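Local coordinates for toxin secretion ATP-binding protein (Vibrio parahaemolyticus RIMD 2210633, PDB 3B79) that probably belongs to an ABC-type exporter that couples ATP hydrolysis to transport across the membrane, this chain being its N-terminal peptidase C39-like domain, at residues 5-10 with 97-102; 21-26 with 49-54; 60-65 with 112-117; 73-78 with 120-125. All coordinates share one frame; numbering follows the deposited sequence. Where two conformers were deposited one is given.

Interaction 1. Residues 5-10 with 97-102; sequences KDPLLN and TTLESG
Leu99 reaches out of the turn that follows strand 93-97 and lays its forked end over the start of helix 7-18. Its CG stands anti to the backbone N (chi1 -167°), which carries both methyls across to the other segment. CD1 comes down beside Asn10, 3.7 Å from Asn10 CB, and also approaches Asp6 O and the CA of Pro7. The other branch goes toward the preceding loop, where Leu99 CD2 sits 3.5 Å from Lys5 O; its approach to the Pro7 ring is looser, 4.4 Å from CD2 to Pro7 CD. Beyond the leucine, the amide of Asn10 ends near the carbonyl oxygens of Thr98 and Gly102.

Asp6 is the N-cap of the helix: its OD1 accepts from Leu9 N at 3.1 Å in a nearly straight bond (172°) that arrives from above the carboxylate plane, while OD2 takes Leu39 N. In active C39 peptidases the nucleophilic cysteine sits at the start of the corresponding helix; here Pro7 appears to take that place and brings no thiol, consistent with a peptidase-like domain that has probably lost proteolytic activity. The proline ring packs on Asp80 and Ser81 of strand 80-88.

The turn that presents Leu99 is tied by its own side chains. Thr98 OG1 accepts from Ser101 N at 3.0 Å, an ST motif, and Ser101 OG in turn accepts from Thr98 N at 2.9 Å, reciprocal bonds like those of a capping box. The same threonine hydroxyl donates to Glu100 OE1 at 3.0 Å, on the anti side of the carboxylate and close to its plane, while Ser101 OG also bonds Val104 O.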
loop_
_atom_site.group_PDB
_atom_site.type_symbol
_atom_site.label_atom_id
_atom_site.label_comp_id
_atom_site.label_asym_id
_atom_site.label_seq_id
_atom_site.Cartn_x
_atom_site.Cartn_y
_atom_site.Cartn_z
ATOM N N LYS A 5 -10.894 -6.587 -5.289
ATOM C CA LYS A 5 -11.449 -6.664 -3.921
ATOM C C LYS A 5 -10.393 -6.791 -2.824
ATOM O O LYS A 5 -10.696 -6.625 -1.642
ATOM C CB LYS A 5 -12.417 -7.827 -3.768
ATOM C CG LYS A 5 -12.161 -8.943 -4.737
ATOM C CD LYS A 5 -13.204 -8.889 -5.870
ATOM C CE LYS A 5 -12.884 -9.872 -6.999
ATOM N NZ LYS A 5 -12.138 -11.087 -6.506
ATOM N N ASP A 6 -9.162 -7.084 -3.216
ATOM C CA ASP A 6 -8.093 -7.337 -2.257
ATOM C C ASP A 6 -7.348 -5.993 -2.060
ATOM O O ASP A 6 -6.631 -5.555 -2.960
ATOM C CB ASP A 6 -7.200 -8.413 -2.855
ATOM C CG ASP A 6 -6.022 -8.743 -1.956
ATOM O OD1 ASP A 6 -5.637 -7.914 -1.111
ATOM O OD2 ASP A 6 -5.466 -9.825 -2.120
ATOM N N PRO A 7 -7.502 -5.340 -0.901
ATOM C CA PRO A 7 -6.880 -4.013 -0.764
ATOM C C PRO A 7 -5.344 -4.041 -0.815
ATOM O O PRO A 7 -4.759 -3.128 -1.384
ATOM C CB PRO A 7 -7.333 -3.536 0.628
ATOM C CG PRO A 7 -8.199 -4.542 1.175
ATOM C CD PRO A 7 -8.303 -5.734 0.275
ATOM N N LEU A 8 -4.689 -5.030 -0.198
ATOM C CA LEU A 8 -3.241 -5.082 -0.207
ATOM C C LEU A 8 -2.727 -5.356 -1.604
ATOM O O LEU A 8 -1.698 -4.801 -2.009
ATOM C CB LEU A 8 -2.703 -6.132 0.776
ATOM C CG LEU A 8 -2.478 -5.741 2.227
ATOM C CD1 LEU A 8 -2.022 -6.978 2.919
ATOM C CD2 LEU A 8 -1.477 -4.601 2.399
ATOM N N LEU A 9 -3.402 -6.227 -2.342
ATOM C CA LEU A 9 -3.018 -6.498 -3.720
ATOM C C LEU A 9 -3.195 -5.228 -4.563
ATOM O O LEU A 9 -2.321 -4.895 -5.382
ATOM C CB LEU A 9 -3.850 -7.669 -4.296
ATOM C CG LEU A 9 -3.468 -8.084 -5.738
ATOM C CD1 LEU A 9 -1.992 -8.428 -5.884
ATOM C CD2 LEU A 9 -4.341 -9.302 -6.153
ATOM N N ASN A 10 -4.300 -4.497 -4.363
ATOM C CA ASN A 10 -4.475 -3.250 -5.101
ATOM C C ASN A 10 -3.310 -2.298 -4.813
ATOM O O ASN A 10 -2.751 -1.653 -5.722
ATOM C CB ASN A 10 -5.814 -2.590 -4.714
ATOM C CG ASN A 10 -6.164 -1.411 -5.613
ATOM O OD1 ASN A 10 -5.937 -0.204 -5.263
ATOM N ND2 ASN A 10 -6.628 -1.727 -6.790
ATOM N N THR A 97 -4.042 6.187 -2.485
ATOM C CA THR A 97 -4.679 5.418 -3.539
ATOM C C THR A 97 -5.372 4.281 -2.830
ATOM O O THR A 97 -4.728 3.486 -2.130
ATOM C CB THR A 97 -3.658 4.931 -4.573
ATOM O OG1 THR A 97 -2.878 6.041 -5.016
ATOM C CG2 THR A 97 -4.309 4.322 -5.796
ATOM N N THR A 98 -6.690 4.200 -2.999
ATOM C CA THR A 98 -7.492 3.263 -2.216
ATOM C C THR A 98 -8.116 2.209 -3.110
ATOM O O THR A 98 -8.115 2.319 -4.338
ATOM C CB THR A 98 -8.609 3.990 -1.459
ATOM O OG1 THR A 98 -9.571 4.493 -2.412
ATOM C CG2 THR A 98 -8.046 5.155 -0.630
ATOM N N LEU A 99 -8.723 1.173 -2.499
ATOM C CA LEU A 99 -9.385 0.192 -3.309
ATOM C C LEU A 99 -10.495 0.829 -4.171
ATOM O O LEU A 99 -10.670 0.447 -5.344
ATOM C CB LEU A 99 -9.994 -0.867 -2.390
ATOM C CG LEU A 99 -10.465 -2.144 -3.061
ATOM C CD1 LEU A 99 -9.359 -2.850 -3.834
ATOM C CD2 LEU A 99 -11.029 -3.109 -1.983
ATOM N N GLU A 100 -11.192 1.825 -3.609
ATOM C CA GLU A 100 -12.270 2.483 -4.372
ATOM C C GLU A 100 -11.738 3.399 -5.455
ATOM O O GLU A 100 -12.338 3.466 -6.533
ATOM C CB GLU A 100 -13.156 3.296 -3.429
ATOM C CG GLU A 100 -13.752 2.474 -2.306
ATOM C CD GLU A 100 -12.947 2.565 -0.984
ATOM O OE1 GLU A 100 -11.744 2.888 -1.000
ATOM O OE2 GLU A 100 -13.544 2.319 0.078
ATOM N N SER A 101 -10.608 4.069 -5.211
ATOM C CA SER A 101 -10.043 4.978 -6.230
ATOM C C SER A 101 -9.307 4.199 -7.313
ATOM O O SER A 101 -8.992 4.748 -8.377
ATOM C CB SER A 101 -9.175 6.085 -5.613
ATOM O OG SER A 101 -7.869 5.638 -5.263
ATOM N N GLY A 102 -8.978 2.936 -7.025
ATOM C CA GLY A 102 -8.375 2.042 -7.997
ATOM C C GLY A 102 -6.888 2.319 -8.141
ATOM O O GLY A 102 -6.105 2.028 -7.234
#

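Interaction 2. Residues 21-26 with 49-54; sequences LANSPE and ERAGLV
Leu21 drops its CD1 methyl onto the end of helix 44-51, 3.4 Å from Ala51 O, and the same methyl meets Leu53 CD2 at 3.7 Å where the chain has already turned into strand 53-59. One leucine branch therefore spans the helix end and the first residue of the strand. Two residues on, Asn23 reaches the same carbonyl: its ND2 donates to Ala51 O at 2.9 Å. The bond is bent (142° at the hydrogen) and comes in on a lone pair in the carbonyl plane, although the acceptor lies somewhat out of the plane of the asparagine amide. With chi1 at -76°, CG points away from its own carbonyl carbon and the amide lies against Ala51, where ND2 is 3.5 Å from Ala51 CB. The second partner of ND2 is Ser16 OG on helix 7-18, which fixes the rotation of the amide. Arg17 of that helix in turn bonds Leu21 O and Asn23 O, holding the connecting loop in place. The carbonyl thus gripped belongs to the residue just before Gly52, at the C-terminal end of helix 44-51, which closes in a Schellman motif: Gly52 takes positive phi and its N returns to Glu49 O at 3.0 Å.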
loop_
_atom_site.group_PDB
_atom_site.type_symbol
_atom_site.label_atom_id
_atom_site.label_comp_id
_atom_site.label_asym_id
_atom_site.label_seq_id
_atom_site.Cartn_x
_atom_site.Cartn_y
_atom_site.Cartn_z
ATOM N N LEU A 21 6.770 -1.597 -13.476
ATOM C CA LEU A 21 6.909 -3.027 -13.501
ATOM C C LEU A 21 5.552 -3.609 -13.855
ATOM O O LEU A 21 4.549 -3.352 -13.133
ATOM C CB LEU A 21 7.438 -3.565 -12.173
ATOM C CG LEU A 21 8.832 -3.069 -11.755
ATOM C CD1 LEU A 21 9.176 -3.438 -10.319
ATOM C CD2 LEU A 21 9.922 -3.553 -12.695
ATOM N N ALA A 22 5.544 -4.402 -14.925
ATOM C CA ALA A 22 4.353 -5.021 -15.482
ATOM C C ALA A 22 4.158 -6.347 -14.778
ATOM O O ALA A 22 4.970 -7.277 -14.873
ATOM C CB ALA A 22 4.521 -5.237 -16.997
ATOM N N ASN A 23 3.084 -6.455 -14.052
ATOM C CA ASN A 23 2.871 -7.691 -13.326
ATOM C C ASN A 23 1.419 -7.825 -13.282
ATOM O O ASN A 23 0.730 -6.889 -12.873
ATOM C CB ASN A 23 3.417 -7.548 -11.908
ATOM C CG ASN A 23 4.910 -7.640 -11.858
ATOM O OD1 ASN A 23 5.496 -8.690 -12.198
ATOM N ND2 ASN A 23 5.555 -6.551 -11.417
ATOM N N SER A 24 0.931 -8.976 -13.717
ATOM C CA SER A 24 -0.451 -9.250 -13.549
ATOM C C SER A 24 -0.666 -9.463 -12.049
ATOM O O SER A 24 0.238 -9.977 -11.349
ATOM C CB SER A 24 -0.840 -10.508 -14.312
ATOM O OG SER A 24 -0.003 -11.599 -13.971
ATOM N N PRO A 25 -1.832 -9.047 -11.546
ATOM C CA PRO A 25 -2.210 -9.523 -10.222
ATOM C C PRO A 25 -1.997 -11.051 -10.031
ATOM O O PRO A 25 -1.697 -11.475 -8.899
ATOM C CB PRO A 25 -3.680 -9.131 -10.131
ATOM C CG PRO A 25 -3.780 -7.863 -11.015
ATOM C CD PRO A 25 -2.836 -8.122 -12.135
ATOM N N GLU A 26 -2.153 -11.850 -11.102
ATOM C CA GLU A 26 -1.914 -13.313 -11.087
ATOM C C GLU A 26 -0.488 -13.704 -10.703
ATOM O O GLU A 26 -0.282 -14.497 -9.772
ATOM C CB GLU A 26 -2.287 -13.987 -12.436
ATOM C CG GLU A 26 -3.587 -14.830 -12.435
ATOM C CD GLU A 26 -3.891 -15.491 -13.795
ATOM O OE1 GLU A 26 -2.945 -15.997 -14.451
ATOM O OE2 GLU A 26 -5.083 -15.512 -14.208
ATOM N N GLU A 49 8.206 -9.586 -3.924
ATOM C CA GLU A 49 9.329 -10.231 -4.605
ATOM C C GLU A 49 8.917 -10.660 -6.004
ATOM O O GLU A 49 9.650 -10.448 -6.965
ATOM C CB GLU A 49 9.833 -11.442 -3.809
ATOM C CG GLU A 49 11.180 -12.009 -4.352
ATOM C CD GLU A 49 11.022 -13.008 -5.524
ATOM O OE1 GLU A 49 9.945 -13.619 -5.668
ATOM O OE2 GLU A 49 11.995 -13.192 -6.313
ATOM N N ARG A 50 7.722 -11.224 -6.122
ATOM C CA ARG A 50 7.241 -11.703 -7.435
ATOM C C ARG A 50 7.028 -10.559 -8.402
ATOM O O ARG A 50 7.000 -10.766 -9.620
ATOM C CB ARG A 50 5.931 -12.466 -7.255
ATOM C CG ARG A 50 6.155 -13.842 -6.646
ATOM C CD ARG A 50 4.884 -14.329 -5.968
ATOM N NE ARG A 50 4.943 -15.758 -5.620
ATOM C CZ ARG A 50 5.741 -16.331 -4.699
ATOM N NH1 ARG A 50 6.592 -15.631 -3.951
ATOM N NH2 ARG A 50 5.690 -17.644 -4.523
ATOM N N ALA A 51 6.832 -9.354 -7.867
ATOM C CA ALA A 51 6.706 -8.149 -8.699
ATOM C C ALA A 51 8.062 -7.524 -9.110
ATOM O O ALA A 51 8.084 -6.663 -9.996
ATOM C CB ALA A 51 5.885 -7.115 -7.953
ATOM N N GLY A 52 9.171 -7.914 -8.479
ATOM C CA GLY A 52 10.483 -7.295 -8.670
ATOM C C GLY A 52 10.688 -6.186 -7.682
ATOM O O GLY A 52 11.566 -5.331 -7.910
ATOM N N LEU A 53 9.949 -6.225 -6.559
ATOM C CA LEU A 53 10.056 -5.228 -5.489
ATOM C C LEU A 53 10.541 -5.884 -4.192
ATOM O O LEU A 53 10.564 -7.099 -4.089
ATOM C CB LEU A 53 8.676 -4.571 -5.230
ATOM C CG LEU A 53 8.056 -3.797 -6.416
ATOM C CD1 LEU A 53 6.608 -3.510 -6.115
ATOM C CD2 LEU A 53 8.863 -2.543 -6.713
ATOM N N VAL A 54 10.885 -5.062 -3.226
ATOM C CA VAL A 54 11.170 -5.501 -1.876
ATOM C C VAL A 54 10.228 -4.734 -0.973
ATOM O O VAL A 54 10.141 -3.484 -1.075
ATOM C CB VAL A 54 12.580 -5.144 -1.448
ATOM C CG1 VAL A 54 12.840 -5.707 -0.010
ATOM C CG2 VAL A 54 13.592 -5.668 -2.441
#

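Interaction 3. Residues 60-65 with 112-117; sequences AELEKI and DLLEQY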
loop_
_atom_site.group_PDB
_atom_site.type_symbol
_atom_site.label_atom_id
_atom_site.label_comp_id
_atom_site.label_asym_id
_atom_site.label_seq_id
_atom_site.Cartn_x
_atom_site.Cartn_y
_atom_site.Cartn_z
ATOM N N ALA A 60 5.554 3.032 12.470
ATOM C CA ALA A 60 5.838 4.475 12.643
ATOM C C ALA A 60 4.523 5.205 12.770
ATOM O O ALA A 60 3.518 4.813 12.131
ATOM C CB ALA A 60 6.570 5.055 11.420
ATOM N N GLU A 61 4.494 6.276 13.554
ATOM C CA GLU A 61 3.317 7.145 13.535
ATOM C C GLU A 61 3.245 7.809 12.151
ATOM O O GLU A 61 4.271 8.107 11.548
ATOM C CB GLU A 61 3.401 8.225 14.628
ATOM C CG GLU A 61 3.485 7.699 16.042
ATOM C CD GLU A 61 3.633 8.774 17.120
ATOM O OE1 GLU A 61 3.751 9.976 16.819
ATOM O OE2 GLU A 61 3.632 8.385 18.310
ATOM N N LEU A 62 2.032 8.095 11.682
ATOM C CA LEU A 62 1.796 8.552 10.290
ATOM C C LEU A 62 2.674 9.752 9.929
ATOM O O LEU A 62 3.252 9.814 8.847
ATOM C CB LEU A 62 0.299 8.893 10.121
ATOM C CG LEU A 62 -0.081 9.285 8.676
ATOM C CD1 LEU A 62 0.070 8.120 7.725
ATOM C CD2 LEU A 62 -1.550 9.782 8.701
ATOM N N GLU A 63 2.716 10.717 10.843
ATOM C CA GLU A 63 3.417 11.984 10.567
ATOM C C GLU A 63 4.935 11.854 10.716
ATOM O O GLU A 63 5.662 12.832 10.450
ATOM C CB GLU A 63 2.879 13.082 11.481
ATOM C CG GLU A 63 1.386 13.386 11.085
ATOM C CD GLU A 63 0.723 14.453 11.940
ATOM O OE1 GLU A 63 1.420 15.189 12.670
ATOM O OE2 GLU A 63 -0.517 14.571 11.878
ATOM N N LYS A 64 5.427 10.656 11.054
ATOM C CA LYS A 64 6.864 10.394 11.092
ATOM C C LYS A 64 7.371 9.685 9.842
ATOM O O LYS A 64 8.587 9.518 9.677
ATOM C CB LYS A 64 7.226 9.589 12.349
ATOM C CG LYS A 64 6.827 10.304 13.666
ATOM C CD LYS A 64 7.524 11.565 13.908
ATOM C CE LYS A 64 7.397 12.093 15.314
ATOM N NZ LYS A 64 6.570 13.272 15.299
ATOM N N ILE A 65 6.471 9.288 8.956
ATOM C CA ILE A 65 6.869 8.604 7.711
ATOM C C ILE A 65 7.441 9.690 6.759
ATOM O O ILE A 65 6.768 10.695 6.494
ATOM C CB ILE A 65 5.657 7.831 7.074
ATOM C CG1 ILE A 65 5.153 6.734 8.040
ATOM C CG2 ILE A 65 6.083 7.251 5.716
ATOM C CD1 ILE A 65 3.911 6.060 7.550
ATOM N N ASP A 112 -8.773 11.984 8.700
ATOM C CA ASP A 112 -9.443 10.741 8.321
ATOM C C ASP A 112 -8.458 9.586 8.206
ATOM O O ASP A 112 -8.755 8.450 8.612
ATOM C CB ASP A 112 -10.174 10.936 6.981
ATOM C CG ASP A 112 -11.392 11.810 7.110
ATOM O OD1 ASP A 112 -11.883 12.009 8.220
ATOM O OD2 ASP A 112 -11.912 12.206 6.051
ATOM N N LEU A 113 -7.284 9.877 7.645
ATOM C CA LEU A 113 -6.272 8.848 7.526
ATOM C C LEU A 113 -5.703 8.500 8.903
ATOM O O LEU A 113 -5.509 7.303 9.239
ATOM C CB LEU A 113 -5.161 9.312 6.570
ATOM C CG LEU A 113 -4.117 8.254 6.252
ATOM C CD1 LEU A 113 -4.722 6.963 5.708
ATOM C CD2 LEU A 113 -3.103 8.835 5.275
ATOM N N LEU A 114 -5.492 9.505 9.746
ATOM C CA LEU A 114 -4.977 9.250 11.120
ATOM C C LEU A 114 -5.907 8.307 11.860
ATOM O O LEU A 114 -5.451 7.422 12.578
ATOM C CB LEU A 114 -4.860 10.564 11.884
ATOM C CG LEU A 114 -3.631 11.430 11.545
ATOM C CD1 LEU A 114 -3.784 12.871 12.108
ATOM C CD2 LEU A 114 -2.339 10.813 12.075
ATOM N N GLU A 115 -7.220 8.482 11.718
ATOM C CA GLU A 115 -8.172 7.622 12.449
ATOM C C GLU A 115 -8.196 6.182 11.989
ATOM O O GLU A 115 -8.618 5.302 12.746
ATOM C CB GLU A 115 -9.609 8.199 12.424
ATOM C CG GLU A 115 -10.739 7.285 13.007
ATOM C CD GLU A 115 -10.692 7.030 14.526
ATOM O OE1 GLU A 115 -10.106 7.834 15.283
ATOM O OE2 GLU A 115 -11.278 6.008 14.942
ATOM N N GLN A 116 -7.843 5.923 10.730
ATOM C CA GLN A 116 -7.847 4.537 10.251
ATOM C C GLN A 116 -6.479 3.856 10.270
ATOM O O GLN A 116 -6.395 2.635 10.060
ATOM C CB GLN A 116 -8.458 4.390 8.847
ATOM C CG GLN A 116 -9.880 4.922 8.771
ATOM C CD GLN A 116 -10.813 4.257 9.760
ATOM O OE1 GLN A 116 -10.720 3.048 10.013
ATOM N NE2 GLN A 116 -11.689 5.068 10.377
ATOM N N TYR A 117 -5.404 4.623 10.406
ATOM C CA TYR A 117 -4.067 4.056 10.279
ATOM C C TYR A 117 -3.692 3.269 11.537
ATOM O O TYR A 117 -3.924 3.747 12.651
ATOM C CB TYR A 117 -3.088 5.218 10.045
ATOM C CG TYR A 117 -1.632 4.789 10.021
ATOM C CD1 TYR A 117 -1.200 3.818 9.123
ATOM C CD2 TYR A 117 -0.710 5.355 10.893
ATOM C CE1 TYR A 117 0.135 3.428 9.113
ATOM C CE2 TYR A 117 0.616 4.979 10.849
ATOM C CZ TYR A 117 1.020 4.042 9.954
ATOM O OH TYR A 117 2.353 3.638 9.934
#
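Leu62 pushes its side chain between the last turn of helix 110-116 and the tyrosine that follows it. CG stands anti to the backbone N (chi1 -176°), and the CD2 branch meets Leu114 CD2 at 3.6 Å and Leu113 CG at 3.9 Å, crossing Leu113 at about a right angle. The other branch, CD1, hangs over one face of the Tyr117 ring, displaced toward its rim, while Leu62 CB lies 3.8 Å from Tyr117 CD2. Ile65, its side chain pointing back against the tyrosine, brings CD1 obliquely to the phenol end, 3.7 Å from Tyr117 OH. That hydroxyl donates to Ala60 O at 2.8 Å, in the plane of the carbonyl with a C=O...donor angle of 152°. Ala60 O lies at the edge of the ring, in its plane, so the bond holds the phenol end to the start of segment 60-65. On the outer side, the extended Glu63 passes across Leu114, placing OE2 3.7 Å from Leu114 CD1. Leu74 of strand 72-76 touches Leu62, Ile65, Leu113 and Tyr117 alike, so the cluster rests on the sheet, with Ile87 of strand 80-88 beside Leu62. The contact joins the linker after strand 53-59 to helix 110-116 and the tyrosine that opens the short strand 117-118.

Interaction 4. Residues 73-78 with 120-125; sequences ILVLKG and RYFLVK
Phe122 N donates to Ile73 O at 2.7 Å in an almost straight bond (167°), and Ile73 N answers to Phe122 O at 3.1 Å. The two form a hydrogen-bonded pair of the antiparallel sheet of the C39-like domain, whose family belongs to the papain-like clan CA; strands 72-76 and 120-126 lie side by side in it, 120-126 being next to the outer strand 53-59. Further along, Val75 N continues the pairing to Arg120 O at 3.0 Å. Leu74 and Tyr121 make the non-hydrogen-bonded pair between them, and Leu74 CD2 reaches Tyr121 CB at 3.8 Å. The tyrosine has CG between its backbone N and carbonyl carbon (chi1 74°), turning the ring away from strand 72-76 toward Ala60 and Ile69. Ile73, Val75, Phe122 and Val124 occupy the other face, against which helix 7-18 packs: Leu8 and Ser11 touch Ile73, and Val15 touches Val124. Within this row Ile73 CD1 meets Val124 CG2 at 4.1 Å, and Val75 CG2 lies at the edge of the phenylalanine ring, 4.0 Å from Phe122 CE2. The remaining methyl of the valine faces Arg120, whose chain bends at chi3 (-62°) and brings NH2 to 4.0 Å from Val75 CG1, meeting it obliquely.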
loop_
_atom_site.group_PDB
_atom_site.type_symbol
_atom_site.label_atom_id
_atom_site.label_comp_id
_atom_site.label_asym_id
_atom_site.label_seq_id
_atom_site.Cartn_x
_atom_site.Cartn_y
_atom_site.Cartn_z
ATOM N N ILE A 73 2.899 1.519 1.566
ATOM C CA ILE A 73 1.611 0.872 1.737
ATOM C C ILE A 73 1.220 0.908 3.213
ATOM O O ILE A 73 1.970 0.378 4.048
ATOM C CB ILE A 73 1.640 -0.571 1.206
ATOM C CG1 ILE A 73 1.981 -0.591 -0.292
ATOM C CG2 ILE A 73 0.319 -1.275 1.547
ATOM C CD1 ILE A 73 2.126 -1.987 -0.913
ATOM N N LEU A 74 0.104 1.557 3.533
ATOM C CA LEU A 74 -0.310 1.660 4.930
ATOM C C LEU A 74 -1.247 0.522 5.271
ATOM O O LEU A 74 -2.167 0.200 4.501
ATOM C CB LEU A 74 -1.053 2.959 5.159
ATOM C CG LEU A 74 -0.330 4.261 4.789
ATOM C CD1 LEU A 74 -1.176 5.452 5.122
ATOM C CD2 LEU A 74 1.052 4.338 5.417
ATOM N N VAL A 75 -1.052 -0.063 6.457
ATOM C CA VAL A 75 -2.030 -1.014 6.977
ATOM C C VAL A 75 -3.060 -0.244 7.774
ATOM O O VAL A 75 -2.745 0.530 8.690
ATOM C CB VAL A 75 -1.319 -2.034 7.887
ATOM C CG1 VAL A 75 -2.345 -2.987 8.491
ATOM C CG2 VAL A 75 -0.238 -2.807 7.108
ATOM N N LEU A 76 -4.328 -0.432 7.398
ATOM C CA LEU A 76 -5.452 0.328 7.986
ATOM C C LEU A 76 -6.303 -0.652 8.824
ATOM O O LEU A 76 -6.213 -1.865 8.677
ATOM C CB LEU A 76 -6.319 0.944 6.879
ATOM C CG LEU A 76 -5.553 1.887 5.932
ATOM C CD1 LEU A 76 -6.522 2.366 4.854
ATOM C CD2 LEU A 76 -4.926 3.071 6.648
ATOM N N LYS A 77 -7.111 -0.090 9.705
ATOM C CA LYS A 77 -7.971 -0.899 10.586
ATOM C C LYS A 77 -8.902 -1.779 9.763
ATOM O O LYS A 77 -9.307 -1.428 8.661
ATOM C CB LYS A 77 -8.805 0.027 11.479
ATOM C CG LYS A 77 -7.994 0.771 12.525
ATOM C CD LYS A 77 -8.905 1.744 13.278
ATOM C CE LYS A 77 -8.081 2.480 14.343
ATOM N NZ LYS A 77 -8.906 3.584 14.972
ATOM N N GLY A 78 -9.227 -2.939 10.329
ATOM C CA GLY A 78 -10.228 -3.808 9.721
ATOM C C GLY A 78 -9.752 -4.596 8.506
ATOM O O GLY A 78 -10.585 -4.928 7.640
ATOM N N ARG A 120 1.293 0.647 11.376
ATOM C CA ARG A 120 2.162 -0.266 10.626
ATOM C C ARG A 120 2.096 0.067 9.140
ATOM O O ARG A 120 1.002 0.322 8.602
ATOM C CB ARG A 120 1.716 -1.711 10.841
ATOM C CG ARG A 120 1.830 -2.144 12.301
ATOM C CD ARG A 120 1.366 -3.597 12.526
ATOM N NE ARG A 120 -0.038 -3.881 12.206
ATOM C CZ ARG A 120 -1.136 -3.563 12.887
ATOM N NH1 ARG A 120 -1.101 -2.855 14.041
ATOM N NH2 ARG A 120 -2.302 -3.998 12.367
ATOM N N TYR A 121 3.244 0.052 8.465
ATOM C CA TYR A 121 3.272 0.327 7.020
ATOM C C TYR A 121 4.355 -0.527 6.375
ATOM O O TYR A 121 5.203 -1.083 7.079
ATOM C CB TYR A 121 3.536 1.843 6.763
ATOM C CG TYR A 121 4.980 2.224 7.045
ATOM C CD1 TYR A 121 5.894 2.306 6.002
ATOM C CD2 TYR A 121 5.422 2.502 8.363
ATOM C CE1 TYR A 121 7.236 2.598 6.286
ATOM C CE2 TYR A 121 6.747 2.800 8.625
ATOM C CZ TYR A 121 7.616 2.844 7.585
ATOM O OH TYR A 121 8.943 3.118 7.851
ATOM N N PHE A 122 4.323 -0.628 5.042
ATOM C CA PHE A 122 5.395 -1.266 4.274
ATOM C C PHE A 122 6.166 -0.244 3.508
ATOM O O PHE A 122 5.597 0.580 2.752
ATOM C CB PHE A 122 4.874 -2.317 3.299
ATOM C CG PHE A 122 4.356 -3.540 3.998
ATOM C CD1 PHE A 122 5.167 -4.679 4.061
ATOM C CD2 PHE A 122 3.069 -3.596 4.551
ATOM C CE1 PHE A 122 4.719 -5.821 4.699
ATOM C CE2 PHE A 122 2.631 -4.775 5.186
ATOM C CZ PHE A 122 3.473 -5.858 5.254
ATOM N N LEU A 123 7.488 -0.318 3.685
ATOM C CA LEU A 123 8.469 0.363 2.843
ATOM C C LEU A 123 8.705 -0.470 1.597
ATOM O O LEU A 123 9.099 -1.637 1.729
ATOM C CB LEU A 123 9.809 0.444 3.598
ATOM C CG LEU A 123 11.025 0.839 2.741
ATOM C CD1 LEU A 123 10.928 2.283 2.231
ATOM C CD2 LEU A 123 12.345 0.655 3.476
ATOM N N VAL A 124 8.492 0.104 0.409
ATOM C CA VAL A 124 8.571 -0.672 -0.829
ATOM C C VAL A 124 9.605 -0.022 -1.723
ATOM O O VAL A 124 9.580 1.220 -1.901
ATOM C CB VAL A 124 7.201 -0.731 -1.534
ATOM C CG1 VAL A 124 7.296 -1.668 -2.739
ATOM C CG2 VAL A 124 6.104 -1.226 -0.625
ATOM N N LYS A 125 10.502 -0.818 -2.289
ATOM C CA LYS A 125 11.537 -0.289 -3.189
ATOM C C LYS A 125 11.785 -1.348 -4.260
ATOM O O LYS A 125 11.314 -2.477 -4.160
ATOM C CB LYS A 125 12.827 0.048 -2.409
ATOM C CG LYS A 125 13.481 -1.178 -1.821
ATOM C CD LYS A 125 14.693 -0.802 -0.977
ATOM C CE LYS A 125 15.315 -2.049 -0.364
ATOM N NZ LYS A 125 16.494 -1.617 0.497
#

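Overall arrangement
Interaction 4 lies nearest the centre of the domain, and each of the others touches it. Interaction 1, 12 Å away between centres, meets it through helix 7-18, with Leu8 CD2 3.9 Å from Ile73 CG2. Interaction 2 joins at the sheet, where a probable hydrogen bond runs from Val54 N to Lys125 O (2.8 Å). Interaction 3, centred about 10 Å away, is linked by another probable bond, Lys77 N to Gln116 O at 2.8 Å. Interactions 2 and 3 sit on opposite sides of the chain's centre, about 26 Å apart between centres. Interaction 1 holds the helix start that would probably carry the nucleophile in an active C39 peptidase, a place taken here by Pro7; Leu9 CD2 there packs on Pro25 CB of interaction 2.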